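Side-chain contacts in uncharacterized protein (Sinorhizobium meliloti, PDB 3U5R), which is of unknown function but belongs to the thioredoxin-like AhpC/TSA family and may act as an antioxidant oxidoreductase: residues V74-E79 and K171-A176; L43-A46 and L50-L53; R155-G160 and K189-T194; V64-N69 and K137-A142; N101-Q104 and E109-E112. All blocks are in the same frame, centred on the assembly; numbering follows the deposited sequence.

Contact 1 (V74-E79 and K171-A176); sequences VVLIRE and KDVTGA
A small apolar contact, with V173 set against L76 and I77, joins the turn between helix 72-75 and helix 78-88 to the loop that leads into helix 176-186. V75 to R78 form a type I beta turn, and I77 occupies the N-cap position of helix 78-88. V173 points its side chain at this turn and spreads its two methyls over neighbouring residues. CG1 of V173 lies 3.6 Å from CG2 of I77, the two side chains meeting at about a right angle. The other methyl, V173 CG2, comes 3.8 Å from CG of L76 and sits 3.6 Å from the L76 carbonyl O. With its CG anti to the backbone N (chi1 -178°), L76 brings its branched end closer to V173 than its CB direction alone would suggest.

V173 also touches F162, D163 and A165. Just beyond it the loop is fixed by polar bonds: D163 OD2 accepts from the backbone N of both T174 and G175, and T174 OG1 receives A176 N at 2.9 Å, an ST turn. G175, at positive phi, is the N-cap of helix 176-186. Methyl and methine contacts thus bring the two connections together through non-directional dispersion and desolvation, whereas the bonds around D163 and T174 set the course of the loop that carries V173.

Contact 2 (L43-A46 and L50-L53); sequences LPDA and LFTL
The carbonyl O of L43 is approached by two neighbouring groups of the facing segment: F51 N donates a hydrogen bond to it at 3.0 Å, and CA of L50 adds a longer CH...O contact at 3.5 Å. In return, L43 N donates to F51 O at the same length, 3.0 Å. The two bonds together make L43 and F51 an antiparallel hydrogen-bonded pair, while P44 and L50 form the adjoining non-hydrogen-bonded pair; the backbone of P44 is hydrogen-bonded instead to K129. This is the ladder of a short beta hairpin, strand 43-44 with strand 50-51, lying at the surface of the domain.

The two faces of the ladder carry different contacts. On that of P44 and L50, CD2 of L50 reaches CB of P44 at 3.8 Å. On the other, L43 and F51 turn inward to L128 of strand 127-129, and L43 also meets V135 of helix 134-139. The F51 ring has the L43 carbonyl O at its edge, 3.8 Å from CD1. D45 comes to the same ring at an edge: CG of D45 lies in the ring plane, and OD2 is 3.6 Å from F51 CE1, the carboxylate turned 60° from the ring. With chi1 at 75°, CG of D45 stands between the backbone N and the carbonyl carbon, which puts OD2 at the F51 edge while OD1 turns to accept a hydrogen bond from N49 N within the hairpin loop.

Contact 3 (R155-G160 and K189-T194); sequences RLVYHG and KDVGTT
A classic beta bulge in strand 156-160, at the edge of the central mixed sheet within this chain, supplies both residues that meet V191: V157 and Y158 stand together opposite L149 of strand 146-150. V191 lies in the loop after helix 176-186 and points its side chain at the bulge. Its CG2 comes 4.0 Å from CB of V157, while CG1 is placed 4.0 Å from CD1 of Y158 and 3.8 Å from the V157 carbonyl O. With CG1 anti to the backbone N and CG2 anti to the carbonyl carbon (chi1 175°), V191 divides its methyls between the two bulge residues and crosses each side chain at about a right angle. CG1 reaches the tyrosine ring obliquely.

Helix 176-186 adds to the same cluster: A181 touches both V191 and Y158, and V185 touches V157. The Y158 hydroxyl has a polar partner of its own, the backbone O of Q161. A little further along the loop, the Q195 amide binds the bulged strand twice, with NE2 donating to V157 O and OE1 accepting from H159 N. The loop thus meets the bulge through apolar contacts from V191 and hydrogen bonds from Q195, with V157 O approached by both. An edge strand with a bulge, packed beside the helix that follows it in sequence and flanked by that helix's outgoing loop, fits the C-terminal part of a thioredoxin-like fold.

Contact 4 (V64-N69 and K137-A142); sequences VAFISN and KAYGAA
F66 and Y139 both hold CG anti to the carbonyl carbon, beside the backbone N, with chi1 -66° and -87°, and these settings bring their rings together between strand 61-66 and the end of helix 134-139. The rings meet obliquely: their planes are 56° apart and their centroids 5.7 Å from each other. Between these two side chains the nearest atoms are F66 CZ and Y139 CB, 3.7 Å apart. A141, two residues beyond the tyrosine, lays its methyl over one face of F66, with CB 3.7 Å from the ring centroid and nearly above the ring centre, a CH-pi contact. V64, two positions before F66 and on the same side of the strand, meets the outer part of the tyrosine ring. Its CG1 sits over one face, offset toward the rim, while CG2 is 4.0 Å from Y139 CE2.

The backbone accounts for the closeness of Y139 and A141. G140, with positive phi, is the C-prime residue of a Schellman motif: A141 N bonds back to A136 O, with a weak bond from G140 N to K137 O. The helix ends in this way, and the chain turns so that A141 also faces the strand. The Y139 hydroxyl, at the far end of the ring, is hydrogen-bonded to A39 O. All four touching residues are buried, so the helix end meets the central sheet through shape and desolvation, and the one polar group of the cluster is satisfied by a backbone carbonyl.

Contact 5 (N101-Q104 and E109-E112); sequences NDAQ and ETLE
The connection from strand 93-99 to helix 111-121 doubles back on itself just before the helix, bringing N101 and A103 against E109 and T110. A103 is the middle of the contact: its CB lies 3.6 Å from the E109 carbonyl carbon, an equal 3.6 Å from T110 N, and 3.9 Å from CG2 of T110. The methyl thus packs on the E109-T110 peptide, which leads into the N-cap residue. The side chains of N101 and E109 cross at a slant, with CB of N101 3.7 Å from CG of E109, and the amide and carboxylate planes are 68° apart. The glutamate bends at chi2 (-71°), bringing its carboxylate over to N101.

Several groups hold that buried carboxylate. OE2 of E109 binds S68 OG, while OE1 accepts from N69 N and N99 ND2, so the carboxylate joins the loop to the residues just after strand 61-66 and to N99 at the end of strand 93-99. K129 NZ bridges the two sides of the turn by donating to both N101 O and E109 O. Local turns shape the rest: D102 OD1 takes Q104 N at 2.9 Å in an Asx turn and A105 N as well, and T110 OG1 receives R113 N. A threonine N-cap preceded by a folded-back loop is consistent with a strand-to-helix connection of the beta-alpha kind found in thioredoxin-like domains.

Overall arrangement
From the N terminus, contact 2 closes first, as a local hairpin complete before any other contact opens. Contact 4 opens on strand 61-66, and contact 1 opens just after it, so the two cross: contact 4 closes at the end of helix 134-139, contact 1 only before helix 176-186. Contact 5 is a short loop lying within both spans. Contact 3 opens on strand 156-160 before contact 1 has closed and ends beyond helix 176-186, crossing contact 1. In space, contact 4 lies nearest the chain's centre and touches contacts 1, 2 and 5; contact 2 also touches contact 5, A46 packing on L111. Contacts 1 and 3 tie the loops before and after helix 176-186 to the turn before helix 78-88 and to strand 156-160.

Contact 1 (V74-E79 and K171-A176)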
# COMPACT_ATOMS: atom_id res chain seq x y z
N VAL A 74 5.55 -6.71 -6.46
CA VAL A 74 4.26 -6.92 -5.87
C VAL A 74 3.78 -8.36 -5.99
O VAL A 74 3.19 -8.89 -5.06
CB VAL A 74 3.24 -5.97 -6.51
CG1 VAL A 74 1.76 -6.29 -6.06
CG2 VAL A 74 3.63 -4.52 -6.17
N VAL A 75 3.96 -8.99 -7.17
CA VAL A 75 3.63 -10.44 -7.34
C VAL A 75 4.21 -11.29 -6.21
O VAL A 75 3.51 -12.12 -5.56
CB VAL A 75 4.04 -10.94 -8.81
CG1 VAL A 75 4.06 -12.55 -8.95
CG2 VAL A 75 3.09 -10.26 -9.89
N LEU A 76 5.48 -11.05 -5.91
CA LEU A 76 6.11 -11.71 -4.75
C LEU A 76 5.27 -11.74 -3.43
O LEU A 76 5.27 -12.76 -2.71
CB LEU A 76 7.47 -11.07 -4.47
CG LEU A 76 8.26 -11.68 -3.32
CD1 LEU A 76 8.92 -13.05 -3.66
CD2 LEU A 76 9.31 -10.66 -2.92
N ILE A 77 4.61 -10.64 -3.06
CA ILE A 77 4.04 -10.52 -1.72
C ILE A 77 2.50 -10.53 -1.79
O ILE A 77 1.82 -10.26 -0.82
CB ILE A 77 4.47 -9.21 -1.08
CG1 ILE A 77 3.98 -8.05 -1.99
CG2 ILE A 77 5.97 -9.15 -0.91
CD1 ILE A 77 4.17 -6.70 -1.34
N ARG A 78 1.92 -10.77 -2.93
CA ARG A 78 0.50 -10.61 -3.07
C ARG A 78 -0.36 -11.54 -2.19
O ARG A 78 -1.26 -11.11 -1.53
CB ARG A 78 0.14 -10.60 -4.54
CG ARG A 78 -1.06 -11.24 -4.98
CD ARG A 78 -0.79 -12.02 -6.27
NE ARG A 78 -0.75 -11.22 -7.46
CZ ARG A 78 -0.42 -11.65 -8.66
NH1 ARG A 78 -0.02 -12.88 -8.86
NH2 ARG A 78 -0.46 -10.82 -9.65
N GLU A 79 0.02 -12.79 -2.13
CA GLU A 79 -0.66 -13.70 -1.25
C GLU A 79 -0.48 -13.29 0.24
O GLU A 79 -1.37 -13.36 0.99
CB GLU A 79 -0.18 -15.10 -1.53
CG GLU A 79 -0.57 -15.63 -2.90
CD GLU A 79 0.30 -15.11 -4.08
OE1 GLU A 79 1.37 -14.48 -3.88
OE2 GLU A 79 -0.12 -15.36 -5.24
N LYS A 171 14.46 -15.39 0.54
CA LYS A 171 13.90 -15.16 1.87
C LYS A 171 12.40 -15.36 1.82
O LYS A 171 11.76 -15.03 0.82
CB LYS A 171 14.27 -13.75 2.36
CG LYS A 171 15.81 -13.64 2.60
CD LYS A 171 16.19 -12.30 3.26
CE LYS A 171 17.57 -12.44 3.93
NZ LYS A 171 17.97 -11.07 4.28
N ASP A 172 11.85 -15.94 2.87
CA ASP A 172 10.43 -16.17 3.02
C ASP A 172 9.70 -14.81 3.06
O ASP A 172 10.16 -13.92 3.71
CB ASP A 172 10.16 -16.88 4.38
CG ASP A 172 10.52 -18.39 4.35
OD1 ASP A 172 10.51 -19.01 3.24
OD2 ASP A 172 10.79 -18.96 5.45
N VAL A 173 8.53 -14.73 2.44
CA VAL A 173 7.66 -13.54 2.51
C VAL A 173 6.77 -13.67 3.77
O VAL A 173 5.86 -14.52 3.81
CB VAL A 173 6.78 -13.32 1.23
CG1 VAL A 173 6.03 -11.94 1.32
CG2 VAL A 173 7.64 -13.35 -0.02
N THR A 174 7.10 -12.87 4.78
CA THR A 174 6.53 -12.95 6.13
C THR A 174 5.76 -11.69 6.47
O THR A 174 4.93 -11.71 7.37
CB THR A 174 7.64 -12.96 7.22
OG1 THR A 174 8.42 -11.75 7.11
CG2 THR A 174 8.63 -14.24 7.07
N GLY A 175 6.07 -10.58 5.82
CA GLY A 175 5.49 -9.32 6.27
C GLY A 175 5.98 -8.85 7.63
O GLY A 175 5.38 -7.93 8.21
N ALA A 176 7.06 -9.42 8.15
CA ALA A 176 7.45 -9.16 9.56
C ALA A 176 7.73 -7.69 9.91
O ALA A 176 7.30 -7.24 10.96
CB ALA A 176 8.66 -10.07 10.03

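Contact 2 (L43-A46 and L50-L53)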
# COMPACT_ATOMS: atom_id res chain seq x y z
N LEU A 43 -11.34 8.08 -4.25
CA LEU A 43 -10.86 7.15 -5.30
C LEU A 43 -11.86 6.02 -5.42
O LEU A 43 -12.45 5.64 -4.44
CB LEU A 43 -9.53 6.51 -4.85
CG LEU A 43 -8.26 7.40 -4.94
CD1 LEU A 43 -7.13 6.62 -4.39
CD2 LEU A 43 -7.86 7.88 -6.30
N PRO A 44 -11.99 5.43 -6.61
CA PRO A 44 -13.06 4.48 -6.83
C PRO A 44 -12.51 3.03 -6.79
O PRO A 44 -11.36 2.82 -7.18
CB PRO A 44 -13.51 4.79 -8.25
CG PRO A 44 -12.16 5.31 -8.98
CD PRO A 44 -11.43 6.02 -7.84
N ASP A 45 -13.35 2.07 -6.39
CA ASP A 45 -13.07 0.67 -6.57
C ASP A 45 -13.70 0.18 -7.88
O ASP A 45 -14.29 0.99 -8.69
CB ASP A 45 -13.44 -0.18 -5.32
CG ASP A 45 -14.94 -0.40 -5.15
OD1 ASP A 45 -15.74 0.03 -6.02
OD2 ASP A 45 -15.33 -1.03 -4.13
N ALA A 46 -13.57 -1.11 -8.18
CA ALA A 46 -13.92 -1.50 -9.58
C ALA A 46 -15.42 -1.61 -9.73
O ALA A 46 -15.93 -1.82 -10.87
CB ALA A 46 -13.29 -2.86 -9.95
N LEU A 50 -16.91 4.86 -3.94
CA LEU A 50 -15.86 5.86 -3.66
C LEU A 50 -15.37 5.87 -2.19
O LEU A 50 -16.17 5.65 -1.27
CB LEU A 50 -16.37 7.27 -4.04
CG LEU A 50 -16.67 7.49 -5.53
CD1 LEU A 50 -17.40 8.83 -5.71
CD2 LEU A 50 -15.48 7.51 -6.42
N PHE A 51 -14.07 6.05 -1.99
CA PHE A 51 -13.48 5.99 -0.64
C PHE A 51 -12.64 7.22 -0.43
O PHE A 51 -11.96 7.67 -1.34
CB PHE A 51 -12.60 4.75 -0.45
CG PHE A 51 -13.34 3.45 -0.66
CD1 PHE A 51 -13.57 2.98 -1.93
CD2 PHE A 51 -13.81 2.72 0.41
CE1 PHE A 51 -14.29 1.80 -2.12
CE2 PHE A 51 -14.52 1.48 0.23
CZ PHE A 51 -14.77 1.07 -1.02
N THR A 52 -12.72 7.77 0.80
CA THR A 52 -11.91 8.88 1.24
C THR A 52 -11.31 8.45 2.59
O THR A 52 -11.73 7.42 3.13
CB THR A 52 -12.76 10.15 1.44
OG1 THR A 52 -13.58 10.02 2.61
CG2 THR A 52 -13.68 10.37 0.26
N LEU A 53 -10.38 9.23 3.16
CA LEU A 53 -9.95 8.99 4.57
C LEU A 53 -11.06 8.82 5.59
O LEU A 53 -10.92 8.02 6.53
CB LEU A 53 -8.95 10.02 5.08
CG LEU A 53 -7.54 10.14 4.54
CD1 LEU A 53 -6.90 11.40 5.14
CD2 LEU A 53 -6.69 8.86 4.84

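Contact 3 (R155-G160 and K189-T194)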
# COMPACT_ATOMS: atom_id res chain seq x y z
N ARG A 155 -0.76 10.33 11.42
CA ARG A 155 0.60 10.79 11.18
C ARG A 155 1.45 9.59 10.74
O ARG A 155 1.31 8.49 11.32
CB ARG A 155 1.22 11.38 12.44
CG ARG A 155 0.29 12.36 13.16
CD ARG A 155 -0.22 13.51 12.21
NE ARG A 155 -1.30 14.28 12.88
CZ ARG A 155 -1.15 15.44 13.58
NH1 ARG A 155 0.05 16.09 13.69
NH2 ARG A 155 -2.24 15.99 14.19
N LEU A 156 2.37 9.82 9.80
CA LEU A 156 3.16 8.69 9.25
C LEU A 156 4.11 8.11 10.28
O LEU A 156 4.95 8.83 10.84
CB LEU A 156 3.95 9.13 8.02
CG LEU A 156 4.78 8.07 7.25
CD1 LEU A 156 3.88 7.06 6.53
CD2 LEU A 156 5.69 8.78 6.21
N VAL A 157 4.00 6.81 10.55
CA VAL A 157 4.86 6.16 11.54
C VAL A 157 5.75 5.13 10.97
O VAL A 157 6.76 4.77 11.60
CB VAL A 157 4.09 5.52 12.70
CG1 VAL A 157 3.48 6.64 13.66
CG2 VAL A 157 2.89 4.56 12.18
N TYR A 158 5.40 4.58 9.79
CA TYR A 158 6.32 3.63 9.17
C TYR A 158 6.20 3.80 7.67
O TYR A 158 5.08 3.93 7.16
CB TYR A 158 6.02 2.16 9.58
CG TYR A 158 6.88 1.11 8.85
CD1 TYR A 158 8.09 0.69 9.41
CD2 TYR A 158 6.51 0.57 7.61
CE1 TYR A 158 8.93 -0.27 8.77
CE2 TYR A 158 7.34 -0.43 6.94
CZ TYR A 158 8.52 -0.81 7.53
OH TYR A 158 9.34 -1.69 6.95
N HIS A 159 7.35 3.82 7.00
CA HIS A 159 7.42 3.97 5.57
C HIS A 159 8.56 3.08 5.12
O HIS A 159 9.72 3.33 5.40
CB HIS A 159 7.60 5.45 5.12
CG HIS A 159 7.71 5.63 3.65
ND1 HIS A 159 6.92 4.94 2.76
CD2 HIS A 159 8.56 6.36 2.90
CE1 HIS A 159 7.25 5.26 1.53
NE2 HIS A 159 8.24 6.13 1.59
N GLY A 160 8.24 1.96 4.49
CA GLY A 160 9.33 1.09 4.02
C GLY A 160 8.83 -0.29 3.61
O GLY A 160 7.65 -0.47 3.28
N LYS A 189 2.58 1.58 21.16
CA LYS A 189 4.03 1.69 21.35
C LYS A 189 4.74 2.37 20.18
O LYS A 189 4.13 2.68 19.15
CB LYS A 189 4.66 0.33 21.55
CG LYS A 189 4.05 -0.45 22.67
CD LYS A 189 5.06 -1.43 23.21
CE LYS A 189 4.65 -1.92 24.61
NZ LYS A 189 4.90 -3.40 24.65
N ASP A 190 6.04 2.62 20.36
CA ASP A 190 6.88 3.25 19.31
C ASP A 190 7.25 2.27 18.19
O ASP A 190 7.69 1.15 18.45
CB ASP A 190 8.16 3.80 19.96
CG ASP A 190 7.92 5.10 20.76
OD1 ASP A 190 6.75 5.57 20.85
OD2 ASP A 190 8.91 5.66 21.26
N VAL A 191 7.08 2.67 16.93
CA VAL A 191 7.52 1.83 15.82
C VAL A 191 9.08 1.81 15.82
O VAL A 191 9.69 2.82 16.16
CB VAL A 191 6.95 2.33 14.48
CG1 VAL A 191 7.54 1.51 13.29
CG2 VAL A 191 5.43 2.22 14.52
N GLY A 192 9.70 0.67 15.48
CA GLY A 192 11.18 0.57 15.45
C GLY A 192 11.75 1.61 14.47
O GLY A 192 11.10 2.02 13.47
N THR A 193 12.97 2.06 14.74
CA THR A 193 13.55 3.19 14.01
C THR A 193 14.25 2.72 12.71
O THR A 193 14.50 3.51 11.86
CB THR A 193 14.59 3.92 14.89
OG1 THR A 193 15.61 2.97 15.19
CG2 THR A 193 13.96 4.42 16.23
N THR A 194 14.55 1.44 12.58
CA THR A 194 15.10 0.89 11.32
C THR A 194 13.96 0.69 10.36
O THR A 194 13.14 -0.25 10.54
CB THR A 194 15.73 -0.52 11.54
OG1 THR A 194 16.75 -0.38 12.51
CG2 THR A 194 16.35 -1.17 10.17

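Contact 4 (V64-N69 and K137-A142)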
# COMPACT_ATOMS: atom_id res chain seq x y z
N VAL A 64 -1.68 2.66 3.73
CA VAL A 64 -1.97 3.06 2.38
C VAL A 64 -0.86 2.43 1.56
O VAL A 64 0.34 2.68 1.83
CB VAL A 64 -1.96 4.57 2.19
CG1 VAL A 64 -2.26 4.92 0.68
CG2 VAL A 64 -3.00 5.23 3.11
N ALA A 65 -1.22 1.60 0.55
CA ALA A 65 -0.22 0.81 -0.16
C ALA A 65 -0.34 1.02 -1.60
O ALA A 65 -1.43 0.78 -2.18
CB ALA A 65 -0.46 -0.76 0.18
N PHE A 66 0.71 1.53 -2.24
CA PHE A 66 0.66 1.70 -3.70
C PHE A 66 1.20 0.43 -4.35
O PHE A 66 2.35 0.07 -4.16
CB PHE A 66 1.48 2.93 -4.15
CG PHE A 66 0.88 4.21 -3.66
CD1 PHE A 66 0.05 4.96 -4.48
CD2 PHE A 66 1.06 4.59 -2.35
CE1 PHE A 66 -0.56 6.11 -4.01
CE2 PHE A 66 0.44 5.77 -1.85
CZ PHE A 66 -0.34 6.53 -2.69
N ILE A 67 0.34 -0.28 -5.08
CA ILE A 67 0.75 -1.53 -5.66
C ILE A 67 0.43 -1.56 -7.18
O ILE A 67 0.09 -0.54 -7.76
CB ILE A 67 0.12 -2.73 -4.90
CG1 ILE A 67 -1.42 -2.67 -4.93
CG2 ILE A 67 0.55 -2.75 -3.49
CD1 ILE A 67 -1.99 -3.97 -4.37
N SER A 68 0.49 -2.74 -7.78
CA SER A 68 0.39 -2.90 -9.20
C SER A 68 -0.15 -4.36 -9.41
O SER A 68 -0.06 -5.20 -8.49
CB SER A 68 1.80 -2.75 -9.83
OG SER A 68 1.92 -3.51 -11.04
N ASN A 69 -0.75 -4.61 -10.57
CA ASN A 69 -1.21 -5.95 -10.92
C ASN A 69 -0.12 -6.86 -11.52
O ASN A 69 -0.32 -8.09 -11.54
CB ASN A 69 -2.39 -5.86 -11.93
CG ASN A 69 -3.61 -5.16 -11.31
OD1 ASN A 69 -3.83 -5.25 -10.07
ND2 ASN A 69 -4.34 -4.43 -12.13
N LYS A 137 1.10 11.23 -6.27
CA LYS A 137 1.94 12.45 -6.12
C LYS A 137 1.83 13.13 -4.77
O LYS A 137 2.87 13.53 -4.19
CB LYS A 137 1.60 13.47 -7.21
CG LYS A 137 1.97 13.11 -8.61
CD LYS A 137 1.79 14.42 -9.51
CE LYS A 137 1.26 14.14 -10.90
NZ LYS A 137 0.72 15.41 -11.54
N ALA A 138 0.61 13.21 -4.20
CA ALA A 138 0.44 13.80 -2.86
C ALA A 138 1.11 12.98 -1.74
O ALA A 138 1.59 13.57 -0.79
CB ALA A 138 -1.10 14.05 -2.49
N TYR A 139 1.14 11.64 -1.85
CA TYR A 139 1.79 10.79 -0.82
C TYR A 139 3.28 10.75 -1.03
O TYR A 139 4.04 10.45 -0.08
CB TYR A 139 1.19 9.33 -0.86
CG TYR A 139 -0.05 9.22 0.00
CD1 TYR A 139 -1.22 9.81 -0.38
CD2 TYR A 139 -0.01 8.64 1.26
CE1 TYR A 139 -2.33 9.77 0.39
CE2 TYR A 139 -1.17 8.61 2.06
CZ TYR A 139 -2.29 9.17 1.62
OH TYR A 139 -3.41 9.17 2.41
N GLY A 140 3.71 11.11 -2.25
CA GLY A 140 5.09 10.99 -2.67
C GLY A 140 5.51 9.52 -2.81
O GLY A 140 6.65 9.17 -2.47
N ALA A 141 4.59 8.68 -3.32
CA ALA A 141 4.92 7.33 -3.79
C ALA A 141 5.84 7.36 -5.00
O ALA A 141 5.69 8.20 -5.92
CB ALA A 141 3.60 6.52 -4.12
N ALA A 142 6.80 6.43 -5.02
CA ALA A 142 7.77 6.36 -6.12
C ALA A 142 7.79 4.99 -6.82
O ALA A 142 8.15 4.90 -7.97
CB ALA A 142 9.19 6.65 -5.62

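Contact 5 (N101-Q104 and E109-E112)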
# COMPACT_ATOMS: atom_id res chain seq x y z
N ASN A 101 -0.78 3.30 -11.62
CA ASN A 101 -0.04 3.13 -12.84
C ASN A 101 -0.87 3.50 -14.12
O ASN A 101 -2.08 3.20 -14.21
CB ASN A 101 0.49 1.70 -12.94
CG ASN A 101 1.74 1.45 -12.10
OD1 ASN A 101 2.22 0.33 -12.03
ND2 ASN A 101 2.27 2.46 -11.46
N ASP A 102 -0.20 4.09 -15.09
CA ASP A 102 -0.87 4.56 -16.31
C ASP A 102 -1.38 3.37 -17.14
O ASP A 102 -0.59 2.55 -17.67
CB ASP A 102 0.12 5.41 -17.08
CG ASP A 102 -0.33 5.74 -18.51
OD1 ASP A 102 -1.42 5.32 -18.98
OD2 ASP A 102 0.48 6.44 -19.18
N ALA A 103 -2.71 3.24 -17.23
CA ALA A 103 -3.24 1.99 -17.72
C ALA A 103 -3.40 2.02 -19.26
O ALA A 103 -3.70 0.98 -19.86
CB ALA A 103 -4.54 1.67 -17.05
N GLN A 104 -3.18 3.18 -19.88
CA GLN A 104 -3.09 3.27 -21.36
C GLN A 104 -1.77 2.62 -21.74
O GLN A 104 -1.75 1.73 -22.61
CB GLN A 104 -3.13 4.72 -21.87
CG GLN A 104 -4.28 5.60 -21.39
CD GLN A 104 -5.66 5.14 -21.89
OE1 GLN A 104 -6.50 4.64 -21.11
NE2 GLN A 104 -5.91 5.32 -23.19
N GLU A 109 -3.11 -2.70 -15.91
CA GLU A 109 -3.31 -1.80 -14.72
C GLU A 109 -4.66 -1.08 -14.75
O GLU A 109 -4.92 -0.19 -13.91
CB GLU A 109 -2.18 -0.76 -14.62
CG GLU A 109 -0.78 -1.38 -14.61
CD GLU A 109 -0.41 -2.15 -13.31
OE1 GLU A 109 -1.28 -2.78 -12.67
OE2 GLU A 109 0.79 -2.15 -12.93
N THR A 110 -5.57 -1.48 -15.63
CA THR A 110 -6.91 -0.85 -15.64
C THR A 110 -7.74 -1.13 -14.34
O THR A 110 -7.56 -2.13 -13.61
CB THR A 110 -7.73 -1.33 -16.83
OG1 THR A 110 -7.96 -2.72 -16.67
CG2 THR A 110 -7.03 -1.06 -18.17
N LEU A 111 -8.67 -0.22 -14.06
CA LEU A 111 -9.63 -0.40 -12.97
C LEU A 111 -10.31 -1.80 -13.10
O LEU A 111 -10.47 -2.55 -12.12
CB LEU A 111 -10.67 0.75 -13.05
CG LEU A 111 -11.76 0.67 -11.94
CD1 LEU A 111 -11.08 0.47 -10.57
CD2 LEU A 111 -12.64 1.89 -11.94
N GLU A 112 -10.64 -2.20 -14.32
CA GLU A 112 -11.26 -3.48 -14.54
C GLU A 112 -10.34 -4.63 -14.08
O GLU A 112 -10.78 -5.50 -13.43
CB GLU A 112 -11.62 -3.62 -16.02
CG GLU A 112 -12.35 -4.82 -16.43
CD GLU A 112 -11.47 -6.02 -16.52
OE1 GLU A 112 -10.40 -5.94 -17.12
OE2 GLU A 112 -11.82 -7.03 -15.92